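Local coordinates for protein cleavage stimulation factor 77 (Encephalitozoon cuniculi, PDB 2UY1) that probably acts as a helical-repeat scaffold in the 3'-end cleavage of pre-mRNA and is thought to bind mRNA, at residues L52-V57 / E72-Q77; K307-L312 / P319-Y324; S345-H350 / R374-R379. One frame throughout, in Å; residues are numbered along the deposited sequence.

Contact 1 of 3, residues L52-V57 / E72-Q77; sequences LYIEYV and EFTLGQ
The hydroxyl of Thr74 sits at the middle of this contact: OG1 hydrogen-bonds back to the carbonyl oxygen of Val70, one turn earlier in its own helix, while CG1 and CD1 of Ile54 pack against it. The two segments belong to helices 47-57 and 69-78, consecutive helices running roughly antiparallel in an all-helical protein whose family belongs to the TPR clan, as in HAT (half-a-TPR) repeats. They approach most closely where Ile54 CA and Thr74 CA stand 8.7 Å apart. Ile54 CG1 extends from beside its backbone N (chi1 -63°) and ends in CD1, 3.9 Å from Thr74 OG1. This is a van der Waals contact; the polar need of the hydroxyl is met within its own helix, so a buried OG1 can face hydrocarbon. One residue earlier in each segment, Tyr53 and Phe73 meet with their side chains at about a right angle. Phe37 makes an edge-to-face contact with Tyr53, and Trp50 packs its ring against Phe73, so this aromatic pair is part of a larger group. No hydrogen bond crosses between the segments. Within the pair, Tyr53 CE2 lies close to the plane of the Phe73 ring, 4.2 Å from Phe73 CE2.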
loop_
_atom_site.group_PDB
_atom_site.type_symbol
_atom_site.label_atom_id
_atom_site.label_comp_id
_atom_site.label_asym_id
_atom_site.label_seq_id
_atom_site.Cartn_x
_atom_site.Cartn_y
_atom_site.Cartn_z
ATOM N N LEU B 52 -17.607 52.645 -11.146
ATOM C CA LEU B 52 -17.465 53.798 -10.279
ATOM C C LEU B 52 -16.699 54.931 -10.946
ATOM O O LEU B 52 -16.958 56.115 -10.673
ATOM C CB LEU B 52 -16.782 53.376 -8.964
ATOM C CG LEU B 52 -17.843 52.857 -7.984
ATOM C CD1 LEU B 52 -17.317 51.661 -7.158
ATOM C CD2 LEU B 52 -18.359 54.016 -7.098
ATOM N N TYR B 53 -15.751 54.562 -11.809
ATOM C CA TYR B 53 -15.078 55.531 -12.642
ATOM C C TYR B 53 -16.085 56.251 -13.524
ATOM O O TYR B 53 -15.982 57.466 -13.708
ATOM C CB TYR B 53 -13.997 54.877 -13.490
ATOM C CG TYR B 53 -13.269 55.885 -14.321
ATOM C CD1 TYR B 53 -12.530 56.911 -13.713
ATOM C CD2 TYR B 53 -13.311 55.827 -15.725
ATOM C CE1 TYR B 53 -11.850 57.845 -14.472
ATOM C CE2 TYR B 53 -12.654 56.765 -16.496
ATOM C CZ TYR B 53 -11.921 57.771 -15.865
ATOM O OH TYR B 53 -11.242 58.694 -16.608
ATOM N N ILE B 54 -17.053 55.481 -14.039
ATOM C CA ILE B 54 -18.190 55.986 -14.812
ATOM C C ILE B 54 -19.097 56.887 -13.949
ATOM O O ILE B 54 -19.383 58.029 -14.336
ATOM C CB ILE B 54 -19.016 54.838 -15.510
ATOM C CG1 ILE B 54 -18.170 54.072 -16.541
ATOM C CG2 ILE B 54 -20.261 55.397 -16.221
ATOM C CD1 ILE B 54 -18.934 52.896 -17.178
ATOM N N GLU B 55 -19.533 56.388 -12.785
ATOM C CA GLU B 55 -20.289 57.222 -11.835
ATOM C C GLU B 55 -19.563 58.569 -11.558
ATOM O O GLU B 55 -20.150 59.624 -11.739
ATOM C CB GLU B 55 -20.621 56.455 -10.537
ATOM C CG GLU B 55 -21.905 56.922 -9.833
ATOM C CD GLU B 55 -21.810 56.889 -8.303
ATOM O OE1 GLU B 55 -21.073 56.016 -7.764
ATOM O OE2 GLU B 55 -22.469 57.744 -7.640
ATOM N N TYR B 56 -18.289 58.520 -11.168
ATOM C CA TYR B 56 -17.454 59.731 -11.045
ATOM C C TYR B 56 -17.373 60.644 -12.305
ATOM O O TYR B 56 -17.632 61.846 -12.209
ATOM C CB TYR B 56 -16.055 59.419 -10.501
ATOM C CG TYR B 56 -15.158 60.645 -10.383
ATOM C CD1 TYR B 56 -15.503 61.701 -9.531
ATOM C CD2 TYR B 56 -13.973 60.756 -11.137
ATOM C CE1 TYR B 56 -14.690 62.834 -9.422
ATOM C CE2 TYR B 56 -13.153 61.875 -11.026
ATOM C CZ TYR B 56 -13.522 62.914 -10.174
ATOM O OH TYR B 56 -12.737 64.025 -10.049
ATOM N N VAL B 57 -17.026 60.092 -13.467
ATOM C CA VAL B 57 -16.963 60.887 -14.695
ATOM C C VAL B 57 -18.325 61.570 -15.016
ATOM O O VAL B 57 -18.368 62.690 -15.535
ATOM C CB VAL B 57 -16.403 60.052 -15.889
ATOM C CG1 VAL B 57 -17.416 59.036 -16.367
ATOM C CG2 VAL B 57 -15.944 60.947 -17.033
ATOM N N GLU B 72 -16.768 53.088 -24.135
ATOM C CA GLU B 72 -15.781 52.545 -25.077
ATOM C C GLU B 72 -14.454 52.226 -24.411
ATOM O O GLU B 72 -13.865 51.215 -24.729
ATOM C CB GLU B 72 -15.516 53.540 -26.219
ATOM C CG GLU B 72 -16.756 53.928 -27.049
ATOM C CD GLU B 72 -16.395 54.667 -28.328
ATOM O OE1 GLU B 72 -15.563 55.609 -28.260
ATOM O OE2 GLU B 72 -16.964 54.311 -29.399
ATOM N N PHE B 73 -13.977 53.131 -23.539
ATOM C CA PHE B 73 -12.737 52.941 -22.728
ATOM C C PHE B 73 -12.841 51.742 -21.768
ATOM O O PHE B 73 -11.902 50.951 -21.675
ATOM C CB PHE B 73 -12.318 54.264 -22.044
ATOM C CG PHE B 73 -11.109 54.163 -21.118
ATOM C CD1 PHE B 73 -9.836 53.826 -21.605
ATOM C CD2 PHE B 73 -11.247 54.473 -19.746
ATOM C CE1 PHE B 73 -8.714 53.729 -20.746
ATOM C CE2 PHE B 73 -10.149 54.389 -18.870
ATOM C CZ PHE B 73 -8.860 54.014 -19.383
ATOM N N THR B 74 -13.998 51.599 -21.117
ATOM C CA THR B 74 -14.361 50.444 -20.286
ATOM C C THR B 74 -14.525 49.130 -21.101
ATOM O O THR B 74 -13.983 48.093 -20.712
ATOM C CB THR B 74 -15.646 50.765 -19.412
ATOM O OG1 THR B 74 -15.444 51.979 -18.669
ATOM C CG2 THR B 74 -16.003 49.647 -18.450
ATOM N N LEU B 75 -15.245 49.193 -22.229
ATOM C CA LEU B 75 -15.314 48.086 -23.181
ATOM C C LEU B 75 -13.979 47.672 -23.753
ATOM O O LEU B 75 -13.830 46.529 -24.140
ATOM C CB LEU B 75 -16.326 48.329 -24.306
ATOM C CG LEU B 75 -17.827 48.281 -23.961
ATOM C CD1 LEU B 75 -18.652 48.758 -25.149
ATOM C CD2 LEU B 75 -18.324 46.926 -23.535
ATOM N N GLY B 76 -12.989 48.568 -23.771
ATOM C CA GLY B 76 -11.601 48.183 -24.116
ATOM C C GLY B 76 -11.153 47.078 -23.164
ATOM O O GLY B 76 -10.501 46.117 -23.570
ATOM N N GLN B 77 -11.550 47.213 -21.896
ATOM C CA GLN B 77 -11.164 46.278 -20.839
ATOM C C GLN B 77 -12.073 45.056 -20.728
ATOM O O GLN B 77 -11.571 43.937 -20.604
ATOM C CB GLN B 77 -11.120 46.972 -19.483
ATOM C CG GLN B 77 -10.233 46.237 -18.501
ATOM C CD GLN B 77 -8.823 46.777 -18.484
ATOM O OE1 GLN B 77 -8.345 47.326 -19.481
ATOM N NE2 GLN B 77 -8.166 46.679 -17.332
#

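Contact 2 of 3, residues K307-L312 / P319-Y324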
loop_
_atom_site.group_PDB
_atom_site.type_symbol
_atom_site.label_atom_id
_atom_site.label_comp_id
_atom_site.label_asym_id
_atom_site.label_seq_id
_atom_site.Cartn_x
_atom_site.Cartn_y
_atom_site.Cartn_z
ATOM N N LYS B 307 29.815 20.759 -6.361
ATOM C CA LYS B 307 30.363 21.844 -5.556
ATOM C C LYS B 307 29.346 22.478 -4.642
ATOM O O LYS B 307 29.673 22.787 -3.501
ATOM C CB LYS B 307 30.967 22.908 -6.465
ATOM C CG LYS B 307 31.246 24.243 -5.805
ATOM C CD LYS B 307 32.239 25.009 -6.663
ATOM C CE LYS B 307 33.028 26.049 -5.840
ATOM N NZ LYS B 307 32.274 27.316 -5.867
ATOM N N LEU B 308 28.126 22.713 -5.107
ATOM C CA LEU B 308 27.074 23.275 -4.219
ATOM C C LEU B 308 26.690 22.331 -3.050
ATOM O O LEU B 308 26.435 22.784 -1.930
ATOM C CB LEU B 308 25.830 23.654 -5.024
ATOM C CG LEU B 308 24.637 24.149 -4.194
ATOM C CD1 LEU B 308 24.992 25.421 -3.462
ATOM C CD2 LEU B 308 23.354 24.370 -4.990
ATOM N N PHE B 309 26.613 21.030 -3.332
ATOM C CA PHE B 309 26.423 20.045 -2.272
ATOM C C PHE B 309 27.448 20.164 -1.145
ATOM O O PHE B 309 27.050 20.196 0.068
ATOM C CB PHE B 309 26.418 18.622 -2.823
ATOM C CG PHE B 309 26.004 17.586 -1.804
ATOM C CD1 PHE B 309 24.804 17.750 -1.061
ATOM C CD2 PHE B 309 26.778 16.450 -1.586
ATOM C CE1 PHE B 309 24.400 16.808 -0.120
ATOM C CE2 PHE B 309 26.374 15.489 -0.631
ATOM C CZ PHE B 309 25.186 15.685 0.110
ATOM N N ILE B 310 28.729 20.268 -1.544
ATOM C CA ILE B 310 29.870 20.312 -0.601
ATOM C C ILE B 310 29.928 21.574 0.212
ATOM O O ILE B 310 30.496 21.530 1.304
ATOM C CB ILE B 310 31.290 20.075 -1.239
ATOM C CG1 ILE B 310 31.330 18.899 -2.197
ATOM C CG2 ILE B 310 32.300 19.734 -0.168
ATOM C CD1 ILE B 310 32.638 18.820 -2.932
ATOM N N GLU B 311 29.352 22.673 -0.309
ATOM C CA GLU B 311 29.212 23.973 0.392
ATOM C C GLU B 311 28.061 24.023 1.360
ATOM O O GLU B 311 28.166 24.670 2.386
ATOM C CB GLU B 311 28.962 25.115 -0.592
ATOM C CG GLU B 311 30.186 25.704 -1.205
ATOM C CD GLU B 311 29.897 26.364 -2.555
ATOM O OE1 GLU B 311 28.727 26.809 -2.773
ATOM O OE2 GLU B 311 30.851 26.432 -3.383
ATOM N N LEU B 312 26.954 23.367 1.008
ATOM C CA LEU B 312 25.759 23.274 1.853
ATOM C C LEU B 312 26.036 22.692 3.223
ATOM O O LEU B 312 25.152 22.702 4.085
ATOM C CB LEU B 312 24.686 22.407 1.188
ATOM C CG LEU B 312 23.884 22.934 -0.014
ATOM C CD1 LEU B 312 22.957 21.862 -0.490
ATOM C CD2 LEU B 312 23.107 24.240 0.307
ATOM N N PRO B 319 17.930 14.492 6.006
ATOM C CA PRO B 319 18.026 13.161 5.376
ATOM C C PRO B 319 17.680 13.176 3.882
ATOM O O PRO B 319 18.376 12.565 3.080
ATOM C CB PRO B 319 16.988 12.330 6.156
ATOM C CG PRO B 319 16.905 13.006 7.486
ATOM C CD PRO B 319 17.016 14.482 7.169
ATOM N N HIS B 320 16.635 13.884 3.489
ATOM C CA HIS B 320 16.192 13.884 2.092
ATOM C C HIS B 320 17.230 14.368 1.092
ATOM O O HIS B 320 17.161 14.022 -0.076
ATOM C CB HIS B 320 14.982 14.819 1.947
ATOM C CG HIS B 320 13.732 14.281 2.559
ATOM N ND1 HIS B 320 13.226 14.393 3.810
ATOM C CD2 HIS B 320 12.853 13.485 1.859
ATOM C CE1 HIS B 320 12.047 13.690 3.836
ATOM N NE2 HIS B 320 11.834 13.167 2.640
ATOM N N VAL B 321 18.111 15.270 1.527
ATOM C CA VAL B 321 18.989 15.999 0.614
ATOM C C VAL B 321 20.085 15.039 0.225
ATOM O O VAL B 321 20.503 15.022 -0.899
ATOM C CB VAL B 321 19.564 17.345 1.286
ATOM C CG1 VAL B 321 20.655 18.050 0.390
ATOM C CG2 VAL B 321 18.450 18.290 1.519
ATOM N N PHE B 322 20.451 14.171 1.159
ATOM C CA PHE B 322 21.430 13.114 0.900
ATOM C C PHE B 322 20.867 12.057 -0.028
ATOM O O PHE B 322 21.583 11.567 -0.858
ATOM C CB PHE B 322 21.812 12.403 2.203
ATOM C CG PHE B 322 22.603 13.255 3.188
ATOM C CD1 PHE B 322 23.981 13.346 3.095
ATOM C CD2 PHE B 322 21.947 13.942 4.213
ATOM C CE1 PHE B 322 24.720 14.109 4.017
ATOM C CE2 PHE B 322 22.673 14.705 5.152
ATOM C CZ PHE B 322 24.069 14.763 5.059
ATOM N N ILE B 323 19.625 11.616 0.214
ATOM C CA ILE B 323 18.932 10.629 -0.606
ATOM C C ILE B 323 18.711 11.176 -2.013
ATOM O O ILE B 323 18.906 10.479 -3.004
ATOM C CB ILE B 323 17.541 10.271 -0.005
ATOM C CG1 ILE B 323 17.628 9.757 1.444
ATOM C CG2 ILE B 323 16.726 9.345 -0.933
ATOM C CD1 ILE B 323 16.204 9.545 2.096
ATOM N N TYR B 324 18.290 12.442 -2.112
ATOM C CA TYR B 324 18.194 13.063 -3.430
ATOM C C TYR B 324 19.524 13.090 -4.187
ATOM O O TYR B 324 19.567 12.777 -5.380
ATOM C CB TYR B 324 17.624 14.455 -3.271
ATOM C CG TYR B 324 17.837 15.310 -4.460
ATOM C CD1 TYR B 324 16.961 15.266 -5.561
ATOM C CD2 TYR B 324 18.938 16.169 -4.501
ATOM C CE1 TYR B 324 17.216 16.055 -6.649
ATOM C CE2 TYR B 324 19.197 16.954 -5.573
ATOM C CZ TYR B 324 18.344 16.919 -6.631
ATOM O OH TYR B 324 18.638 17.749 -7.690
#
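Helices 302-311 and 319-333 follow each other in the chain and run roughly antiparallel, nearest at Phe309 CA and Val321 CA, 8.9 Å apart, as in the helical hairpins of HAT (half-a-TPR) folds. Phe309 makes the largest single contribution to the contact. With CG anti to the backbone N (chi1 -171°), its ring is carried across to the other helix and meets two neighbouring residues there. Val321 CG1 touches the rim of the ring, 4.0 Å from Phe309 CE1, and stays near the ring plane. Phe322 CD1 comes to the same rim, 4.0 Å from Phe309 CZ and in the plane of the Phe309 ring. Both partners thus use the far edge of Phe309. The side chains of Phe309 and Val321 lie antiparallel alongside one another, whereas those of Phe309 and Phe322 stand nearly perpendicular.

The carbonyl oxygen of Pro319, in the same helix, lies at the Phe322 ring edge, in plane. Val317 and Lys349 also touch Phe322, which links the hairpin to helix 337-349. Away from the contact, Leu308 rests on His292, Leu293 and Val296 of helix 282-300, so helix 302-311 is packed from another helix as well. The contact itself is wholly apolar, with 140 Å² buried over both segments and no hydrogen bond between them. Charge appears on an exposed part of helix 302-311, one turn apart: Lys307 and Glu311 form a salt bridge within the helix. There Lys307 NZ lies 3.0 Å from Glu311 OE2 and meets that oxygen nearly along its C-O axis.

Contact 3 of 3, residues S345-H350 / R374-R379; sequences SGLLKH and RALFKR
The guanidinium of Arg379 has Leu347 beside its NH2 end, the methyl CD2 of Leu347 coming 4.2 Å from Arg379 NH2; another flat group of this helix, the Phe377 ring, has Trp387 packed edge-to-face, Lys382 in a cation-pi contact and the Phe361 ring meeting it with the planes inclined at about 40°. In a stack consistent with the HAT (half-a-TPR) repeats of this family, helices 337-349 and 370-379 are separated in the chain by helix 354-367 and reach one another with a few side-chain ends. Their backbones stay well apart, Leu347 CA lying 11.3 Å from Leu376 CA, and only 65 Å² is buried. Helix 354-367 lies between them: Leu347 touches its Lys357, and Leu376 touches Phe360 and Leu364.

Arg379 reaches Leu347 through a kink in its chain. Chi2 is extended, but a chi3 of 28° bends the chain about CG-CD and turns the head group in toward Leu347. The two side chains then lie alongside each other, pointing opposite ways, a leucine methyl against a charged head on the exposed border. Deeper in, the contact is hydrocarbon alone, Leu347 CD2 meeting Leu376 CD1 at 4.4 Å.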
loop_
_atom_site.group_PDB
_atom_site.type_symbol
_atom_site.label_atom_id
_atom_site.label_comp_id
_atom_site.label_asym_id
_atom_site.label_seq_id
_atom_site.Cartn_x
_atom_site.Cartn_y
_atom_site.Cartn_z
ATOM N N SER B 345 27.254 8.609 4.413
ATOM C CA SER B 345 27.413 9.972 5.035
ATOM C C SER B 345 26.181 10.484 5.686
ATOM O O SER B 345 26.221 10.966 6.809
ATOM C CB SER B 345 27.729 10.994 3.982
ATOM O OG SER B 345 28.932 10.641 3.389
ATOM N N GLY B 346 25.069 10.421 4.963
ATOM C CA GLY B 346 23.819 10.882 5.484
ATOM C C GLY B 346 23.354 10.140 6.694
ATOM O O GLY B 346 22.716 10.713 7.525
ATOM N N LEU B 347 23.654 8.852 6.753
ATOM C CA LEU B 347 23.301 7.993 7.877
ATOM C C LEU B 347 24.162 8.279 9.105
ATOM O O LEU B 347 23.675 8.168 10.229
ATOM C CB LEU B 347 23.450 6.540 7.441
ATOM C CG LEU B 347 22.905 5.382 8.228
ATOM C CD1 LEU B 347 21.407 5.640 8.599
ATOM C CD2 LEU B 347 23.096 4.170 7.374
ATOM N N LEU B 348 25.429 8.629 8.887
ATOM C CA LEU B 348 26.276 9.218 9.943
ATOM C C LEU B 348 25.696 10.514 10.546
ATOM O O LEU B 348 25.657 10.665 11.767
ATOM C CB LEU B 348 27.696 9.467 9.437
ATOM C CG LEU B 348 28.523 8.299 8.893
ATOM C CD1 LEU B 348 29.628 8.829 8.009
ATOM C CD2 LEU B 348 29.102 7.429 9.996
ATOM N N LYS B 349 25.244 11.446 9.703
ATOM C CA LYS B 349 24.558 12.637 10.211
ATOM C C LYS B 349 23.223 12.357 10.884
ATOM O O LYS B 349 22.893 13.020 11.871
ATOM C CB LYS B 349 24.360 13.703 9.135
ATOM C CG LYS B 349 25.634 14.181 8.442
ATOM C CD LYS B 349 26.475 15.232 9.219
ATOM C CE LYS B 349 27.806 15.538 8.424
ATOM N NZ LYS B 349 28.488 16.802 8.847
ATOM N N HIS B 350 22.433 11.423 10.341
ATOM C CA HIS B 350 21.059 11.180 10.835
ATOM C C HIS B 350 20.923 9.703 11.197
ATOM O O HIS B 350 20.270 8.947 10.472
ATOM C CB HIS B 350 20.011 11.629 9.788
ATOM C CG HIS B 350 20.098 13.090 9.464
ATOM N ND1 HIS B 350 19.660 14.177 10.142
ATOM C CD2 HIS B 350 20.779 13.569 8.368
ATOM C CE1 HIS B 350 20.070 15.287 9.436
ATOM N NE2 HIS B 350 20.735 14.891 8.367
ATOM N N ARG B 374 23.035 -6.681 1.497
ATOM C CA ARG B 374 22.974 -7.674 2.571
ATOM C C ARG B 374 23.771 -7.267 3.811
ATOM O O ARG B 374 23.278 -7.399 4.936
ATOM C CB ARG B 374 23.447 -9.044 2.101
ATOM C CG ARG B 374 22.518 -9.771 1.166
ATOM C CD ARG B 374 23.310 -10.972 0.636
ATOM N NE ARG B 374 22.545 -11.879 -0.221
ATOM C CZ ARG B 374 21.484 -12.584 0.156
ATOM N NH1 ARG B 374 20.990 -12.482 1.382
ATOM N NH2 ARG B 374 20.892 -13.397 -0.704
ATOM N N ALA B 375 24.974 -6.749 3.590
ATOM C CA ALA B 375 25.796 -6.180 4.677
ATOM C C ALA B 375 25.146 -5.014 5.401
ATOM O O ALA B 375 25.292 -4.876 6.628
ATOM C CB ALA B 375 27.151 -5.749 4.133
ATOM N N LEU B 376 24.457 -4.146 4.653
ATOM C CA LEU B 376 23.766 -3.018 5.277
ATOM C C LEU B 376 22.576 -3.505 6.159
ATOM O O LEU B 376 22.432 -3.057 7.328
ATOM C CB LEU B 376 23.333 -1.972 4.235
ATOM C CG LEU B 376 22.544 -0.776 4.769
ATOM C CD1 LEU B 376 23.477 0.185 5.635
ATOM C CD2 LEU B 376 21.783 -0.028 3.655
ATOM N N PHE B 377 21.732 -4.376 5.590
ATOM C CA PHE B 377 20.613 -5.004 6.305
ATOM C C PHE B 377 21.046 -5.596 7.653
ATOM O O PHE B 377 20.341 -5.388 8.638
ATOM C CB PHE B 377 19.997 -6.083 5.415
ATOM C CG PHE B 377 18.696 -6.673 5.924
ATOM C CD1 PHE B 377 17.462 -6.031 5.703
ATOM C CD2 PHE B 377 18.700 -7.922 6.576
ATOM C CE1 PHE B 377 16.247 -6.619 6.164
ATOM C CE2 PHE B 377 17.516 -8.512 7.004
ATOM C CZ PHE B 377 16.284 -7.861 6.791
ATOM N N LYS B 378 22.192 -6.314 7.686
ATOM C CA LYS B 378 22.777 -6.915 8.905
ATOM C C LYS B 378 23.106 -5.919 10.018
ATOM O O LYS B 378 22.811 -6.188 11.164
ATOM C CB LYS B 378 23.994 -7.789 8.601
ATOM C CG LYS B 378 23.674 -9.099 7.885
ATOM C CD LYS B 378 24.940 -9.702 7.288
ATOM C CE LYS B 378 24.685 -10.998 6.576
ATOM N NZ LYS B 378 25.690 -11.108 5.400
ATOM N N ARG B 379 23.596 -4.746 9.646
ATOM C CA ARG B 379 23.918 -3.620 10.541
ATOM C C ARG B 379 22.774 -2.702 11.002
ATOM O O ARG B 379 22.961 -1.912 11.956
ATOM C CB ARG B 379 24.810 -2.656 9.792
ATOM C CG ARG B 379 26.064 -3.211 9.222
ATOM C CD ARG B 379 26.674 -2.080 8.395
ATOM N NE ARG B 379 26.242 -0.843 8.976
ATOM C CZ ARG B 379 26.121 0.343 8.369
ATOM N NH1 ARG B 379 26.407 0.497 7.098
ATOM N NH2 ARG B 379 25.718 1.394 9.091
#

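From the N terminus the three contacts come in series, none nested in or crossing another. Contact 1 joins helices 47-57 and 69-78 across a 14-residue connection, part of which is not modelled. Contact 2 closes a much shorter link of six residues between helices 302-311 and 319-333. Contact 3 spans 23 residues, enclosing helix 354-367, and so ties one helix to the next but one. Contact 1 stands on the opposite side of the chain's centre, its centre about 56 Å from that of contact 2 and about 69 Å from that of contact 3. Contacts 2 and 3 adjoin, centres about 17 Å apart, with Phe322 CD1 lying 3.4 Å from Gly346 CA.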